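Local coordinates for uncharacterized protein (Vibrio parahaemolyticus, PDB 1ZBP) that is of unknown function but belongs to the ImpE family, some of whose members are encoded with type VI secretion genes, at residues 97-110 against 118-130. Sequence-based numbering, arbitrary orientation.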
loop_
_atom_site.group_PDB
_atom_site.type_symbol
_atom_site.label_atom_id
_atom_site.label_comp_id
_atom_site.label_asym_id
_atom_site.label_seq_id
_atom_site.Cartn_x
_atom_site.Cartn_y
_atom_site.Cartn_z
ATOM N N ASN A 97 -16.356 9.964 13.004
ATOM C CA ASN A 97 -15.544 9.807 14.206
ATOM C C ASN A 97 -14.185 10.463 14.028
ATOM O O ASN A 97 -13.163 9.782 13.982
ATOM C CB ASN A 97 -15.350 8.330 14.538
ATOM C CG ASN A 97 -14.829 8.117 15.947
ATOM O OD1 ASN A 97 -13.949 8.843 16.416
ATOM N ND2 ASN A 97 -15.365 7.114 16.631
ATOM N N GLU A 98 -14.180 11.791 13.936
ATOM C CA GLU A 98 -12.945 12.549 13.764
ATOM C C GLU A 98 -12.032 12.376 14.975
ATOM O O GLU A 98 -10.928 12.918 15.015
ATOM C CB GLU A 98 -13.250 14.043 13.550
ATOM C CG GLU A 98 -13.958 14.708 14.727
ATOM C CD GLU A 98 -13.988 16.229 14.621
ATOM O OE1 GLU A 98 -12.898 16.854 14.649
ATOM O OE2 GLU A 98 -15.101 16.800 14.517
ATOM N N GLU A 99 -12.501 11.621 15.963
ATOM C CA GLU A 99 -11.720 11.370 17.167
ATOM C C GLU A 99 -10.808 10.180 16.876
ATOM O O GLU A 99 -9.679 10.096 17.365
ATOM C CB GLU A 99 -12.655 11.056 18.341
ATOM C CG GLU A 99 -12.038 11.232 19.733
ATOM C CD GLU A 99 -11.821 12.694 20.114
ATOM O OE1 GLU A 99 -12.785 13.490 20.002
ATOM O OE2 GLU A 99 -10.693 13.043 20.534
ATOM N N LEU A 100 -11.311 9.260 16.060
ATOM C CA LEU A 100 -10.555 8.074 15.676
ATOM C C LEU A 100 -9.352 8.483 14.822
ATOM O O LEU A 100 -8.280 7.887 14.912
ATOM C CB LEU A 100 -11.460 7.118 14.895
ATOM C CG LEU A 100 -10.878 5.764 14.476
ATOM C CD1 LEU A 100 -10.217 5.075 15.664
ATOM C CD2 LEU A 100 -11.995 4.906 13.914
ATOM N N THR A 101 -9.542 9.505 13.995
ATOM C CA THR A 101 -8.474 9.999 13.145
ATOM C C THR A 101 -7.315 10.448 14.029
ATOM O O THR A 101 -6.142 10.261 13.685
ATOM C CB THR A 101 -8.958 11.173 12.281
ATOM O OG1 THR A 101 -10.024 10.721 11.439
ATOM C CG2 THR A 101 -7.830 11.711 11.417
ATOM N N LYS A 102 -7.647 11.038 15.173
ATOM C CA LYS A 102 -6.626 11.483 16.112
ATOM C C LYS A 102 -5.895 10.255 16.647
ATOM O O LYS A 102 -4.666 10.220 16.682
ATOM C CB LYS A 102 -7.255 12.270 17.273
ATOM C CG LYS A 102 -6.953 13.775 17.246
ATOM C CD LYS A 102 -7.394 14.478 18.541
ATOM C CE LYS A 102 -6.674 13.923 19.785
ATOM N NZ LYS A 102 -5.197 14.189 19.803
ATOM N N SER A 103 -6.653 9.243 17.054
ATOM C CA SER A 103 -6.054 8.022 17.571
ATOM C C SER A 103 -5.068 7.395 16.572
ATOM O O SER A 103 -3.982 6.965 16.963
ATOM C CB SER A 103 -7.148 7.015 17.943
ATOM O OG SER A 103 -7.979 7.518 18.975
ATOM N N LEU A 104 -5.434 7.349 15.290
ATOM C CA LEU A 104 -4.557 6.767 14.261
ATOM C C LEU A 104 -3.227 7.514 14.104
ATOM O O LEU A 104 -2.167 6.889 13.981
ATOM C CB LEU A 104 -5.270 6.711 12.899
ATOM C CG LEU A 104 -6.091 5.462 12.542
ATOM C CD1 LEU A 104 -5.194 4.223 12.551
ATOM C CD2 LEU A 104 -7.228 5.285 13.523
ATOM N N VAL A 105 -3.284 8.846 14.094
ATOM C CA VAL A 105 -2.077 9.653 13.971
ATOM C C VAL A 105 -1.239 9.574 15.260
ATOM O O VAL A 105 -0.016 9.481 15.195
ATOM C CB VAL A 105 -2.417 11.134 13.652
ATOM C CG1 VAL A 105 -3.208 11.226 12.351
ATOM C CG2 VAL A 105 -3.206 11.742 14.782
ATOM N N SER A 106 -1.896 9.588 16.422
ATOM C CA SER A 106 -1.194 9.501 17.708
ATOM C C SER A 106 -0.509 8.144 17.858
ATOM O O SER A 106 0.503 8.027 18.566
ATOM C CB SER A 106 -2.158 9.719 18.887
ATOM O OG SER A 106 -2.562 11.082 19.015
ATOM N N PHE A 107 -1.066 7.122 17.196
ATOM C CA PHE A 107 -0.507 5.766 17.221
ATOM C C PHE A 107 0.894 5.821 16.612
ATOM O O PHE A 107 1.851 5.304 17.195
ATOM C CB PHE A 107 -1.398 4.796 16.423
ATOM C CG PHE A 107 -0.863 3.380 16.339
ATOM C CD1 PHE A 107 0.210 3.065 15.504
ATOM C CD2 PHE A 107 -1.431 2.360 17.099
ATOM C CE1 PHE A 107 0.712 1.756 15.425
ATOM C CE2 PHE A 107 -0.936 1.053 17.027
ATOM C CZ PHE A 107 0.139 0.751 16.189
ATOM N N ASN A 108 1.026 6.464 15.453
ATOM C CA ASN A 108 2.335 6.580 14.808
ATOM C C ASN A 108 3.243 7.540 15.564
ATOM O O ASN A 108 4.446 7.306 15.671
ATOM C CB ASN A 108 2.186 7.034 13.357
ATOM C CG ASN A 108 1.633 5.943 12.465
ATOM O OD1 ASN A 108 2.230 4.870 12.329
ATOM N ND2 ASN A 108 0.491 6.210 11.846
ATOM N N LEU A 109 2.666 8.620 16.086
ATOM C CA LEU A 109 3.441 9.600 16.846
ATOM C C LEU A 109 4.081 8.933 18.059
ATOM O O LEU A 109 5.168 9.317 18.478
ATOM C CB LEU A 109 2.547 10.764 17.292
ATOM C CG LEU A 109 2.357 11.852 16.236
ATOM C CD1 LEU A 109 1.303 12.861 16.672
ATOM C CD2 LEU A 109 3.700 12.535 16.006
ATOM N N SER A 110 3.400 7.930 18.614
ATOM C CA SER A 110 3.916 7.193 19.761
ATOM C C SER A 110 4.901 6.118 19.309
ATOM O O SER A 110 5.833 5.782 20.038
ATOM C CB SER A 110 2.781 6.529 20.545
ATOM O OG SER A 110 1.980 7.473 21.224
ATOM N N GLN A 118 1.460 3.795 25.107
ATOM C CA GLN A 118 0.323 4.475 24.500
ATOM C C GLN A 118 -0.080 3.748 23.206
ATOM O O GLN A 118 -1.254 3.748 22.829
ATOM C CB GLN A 118 0.685 5.932 24.203
ATOM C CG GLN A 118 -0.499 6.805 23.806
ATOM C CD GLN A 118 -0.079 8.199 23.368
ATOM O OE1 GLN A 118 -0.895 8.982 22.871
ATOM N NE2 GLN A 118 1.197 8.518 23.556
ATOM N N VAL A 119 0.892 3.123 22.539
ATOM C CA VAL A 119 0.612 2.388 21.312
ATOM C C VAL A 119 -0.233 1.165 21.662
ATOM O O VAL A 119 -1.146 0.788 20.923
ATOM C CB VAL A 119 1.916 1.925 20.597
ATOM C CG1 VAL A 119 2.864 3.097 20.418
ATOM C CG2 VAL A 119 2.586 0.812 21.376
ATOM N N SER A 120 0.076 0.559 22.805
ATOM C CA SER A 120 -0.637 -0.616 23.294
ATOM C C SER A 120 -2.059 -0.230 23.664
ATOM O O SER A 120 -2.984 -1.019 23.494
ATOM C CB SER A 120 0.069 -1.186 24.529
ATOM O OG SER A 120 -0.573 -2.356 25.008
ATOM N N GLU A 121 -2.226 0.988 24.173
ATOM C CA GLU A 121 -3.541 1.484 24.571
ATOM C C GLU A 121 -4.345 1.947 23.367
ATOM O O GLU A 121 -5.547 1.697 23.283
ATOM C CB GLU A 121 -3.392 2.646 25.559
ATOM C CG GLU A 121 -3.072 2.237 26.990
ATOM C CD GLU A 121 -4.308 1.859 27.792
ATOM O OE1 GLU A 121 -4.983 0.866 27.425
ATOM O OE2 GLU A 121 -4.603 2.563 28.791
ATOM N N LEU A 122 -3.675 2.634 22.445
ATOM C CA LEU A 122 -4.321 3.145 21.240
ATOM C C LEU A 122 -4.763 2.014 20.323
ATOM O O LEU A 122 -5.838 2.062 19.739
ATOM C CB LEU A 122 -3.374 4.080 20.492
ATOM C CG LEU A 122 -3.217 5.448 21.144
ATOM C CD1 LEU A 122 -2.076 6.210 20.487
ATOM C CD2 LEU A 122 -4.525 6.206 21.011
ATOM N N ALA A 123 -3.929 0.988 20.216
ATOM C CA ALA A 123 -4.250 -0.148 19.373
ATOM C C ALA A 123 -5.559 -0.789 19.835
ATOM O O ALA A 123 -6.463 -1.015 19.029
ATOM C CB ALA A 123 -3.118 -1.162 19.408
ATOM N N LEU A 124 -5.664 -1.063 21.133
ATOM C CA LEU A 124 -6.864 -1.683 21.697
ATOM C C LEU A 124 -8.111 -0.817 21.525
ATOM O O LEU A 124 -9.194 -1.336 21.244
ATOM C CB LEU A 124 -6.648 -2.002 23.182
ATOM C CG LEU A 124 -5.596 -3.081 23.488
ATOM C CD1 LEU A 124 -5.179 -3.002 24.952
ATOM C CD2 LEU A 124 -6.154 -4.459 23.155
ATOM N N GLN A 125 -7.957 0.496 21.693
ATOM C CA GLN A 125 -9.080 1.433 21.551
ATOM C C GLN A 125 -9.603 1.449 20.104
ATOM O O GLN A 125 -10.812 1.404 19.867
ATOM C CB GLN A 125 -8.651 2.854 21.969
ATOM C CG GLN A 125 -8.221 2.982 23.434
ATOM C CD GLN A 125 -7.840 4.409 23.841
ATOM O OE1 GLN A 125 -6.921 5.012 23.277
ATOM N NE2 GLN A 125 -8.542 4.944 24.837
ATOM N N ILE A 126 -8.680 1.510 19.146
ATOM C CA ILE A 126 -9.023 1.519 17.727
ATOM C C ILE A 126 -9.754 0.218 17.368
ATOM O O ILE A 126 -10.796 0.246 16.711
ATOM C CB ILE A 126 -7.738 1.693 16.874
ATOM C CG1 ILE A 126 -7.121 3.062 17.183
ATOM C CG2 ILE A 126 -8.049 1.574 15.391
ATOM C CD1 ILE A 126 -5.709 3.236 16.687
ATOM N N GLU A 127 -9.215 -0.914 17.819
ATOM C CA GLU A 127 -9.825 -2.219 17.563
ATOM C C GLU A 127 -11.195 -2.352 18.217
ATOM O O GLU A 127 -12.064 -3.068 17.723
ATOM C CB GLU A 127 -8.932 -3.339 18.086
ATOM C CG GLU A 127 -9.662 -4.671 18.247
ATOM C CD GLU A 127 -10.212 -5.209 16.941
ATOM O OE1 GLU A 127 -10.930 -6.236 16.981
ATOM O OE2 GLU A 127 -9.920 -4.619 15.873
ATOM N N GLU A 128 -11.367 -1.676 19.346
ATOM C CA GLU A 128 -12.624 -1.691 20.087
ATOM C C GLU A 128 -13.692 -0.951 19.282
ATOM O O GLU A 128 -14.859 -1.336 19.269
ATOM C CB GLU A 128 -12.431 -1.002 21.441
ATOM C CG GLU A 128 -13.634 -1.100 22.353
ATOM C CD GLU A 128 -13.925 -2.530 22.753
ATOM O OE1 GLU A 128 -13.169 -3.079 23.589
ATOM O OE2 GLU A 128 -14.901 -3.105 22.216
ATOM N N LEU A 129 -13.272 0.115 18.610
ATOM C CA LEU A 129 -14.173 0.922 17.804
ATOM C C LEU A 129 -14.397 0.338 16.410
ATOM O O LEU A 129 -15.348 0.721 15.721
ATOM C CB LEU A 129 -13.629 2.348 17.683
ATOM C CG LEU A 129 -13.664 3.171 18.969
ATOM C CD1 LEU A 129 -12.908 4.481 18.782
ATOM C CD2 LEU A 129 -15.115 3.424 19.352
ATOM N N ARG A 130 -13.528 -0.584 15.996
ATOM C CA ARG A 130 -13.642 -1.202 14.671
ATOM C C ARG A 130 -15.004 -1.861 14.484
ATOM O O ARG A 130 -15.396 -2.747 15.241
ATOM C CB ARG A 130 -12.525 -2.245 14.441
ATOM C CG ARG A 130 -12.495 -2.835 13.018
ATOM C CD ARG A 130 -11.266 -3.723 12.746
ATOM N NE ARG A 130 -11.329 -5.021 13.419
ATOM C CZ ARG A 130 -12.168 -5.997 13.088
ATOM N NH1 ARG A 130 -13.018 -5.836 12.079
ATOM N NH2 ARG A 130 -12.180 -7.123 13.780
#
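F107, L122 and I126 interlock as knobs into holes between two antiparallel helices, whose axes approach to 9.0 Å at 155°. With CG anti to the backbone N (chi1 177°), the F107 ring swings across to sit among V119, L122, A123 and I126, and the A123 methyl meets its edge in plane, CB lying 3.9 Å from F107 CE2; so small a side chain lets the broad ring come close. In return, L122 sends CD1 onto the backbone of the partner helix, 3.6 Å from F107 N, while its CD2 faces S103 CB. The short side chains of S103, S106 and S110 suit this groove, since a branched leucine can settle among them. I126 fills the next hole: CG1 lies 4.0 Å from L100 CD1, and CD1 reaches L104 CD2. L129 continues the apolar seam to L100.

Near the loop between the helices the fit is tight, with S110 CB 3.4 Å from V119 CG1. S110 OG turns back to its own helix and donates to S106 O (3.1 Å), while Q118 NE2 is hydrogen-bonded to the D115 carboxylate. At the far end, N97 caps its helix through OD1, 2.7 Å from L100 N.

This helical hairpin packs its first helix against strand 91-92 through L104 and against helix 65-84 through V105 and N108; beyond the second, R130 forms a salt bridge with D144 of strand 140-147.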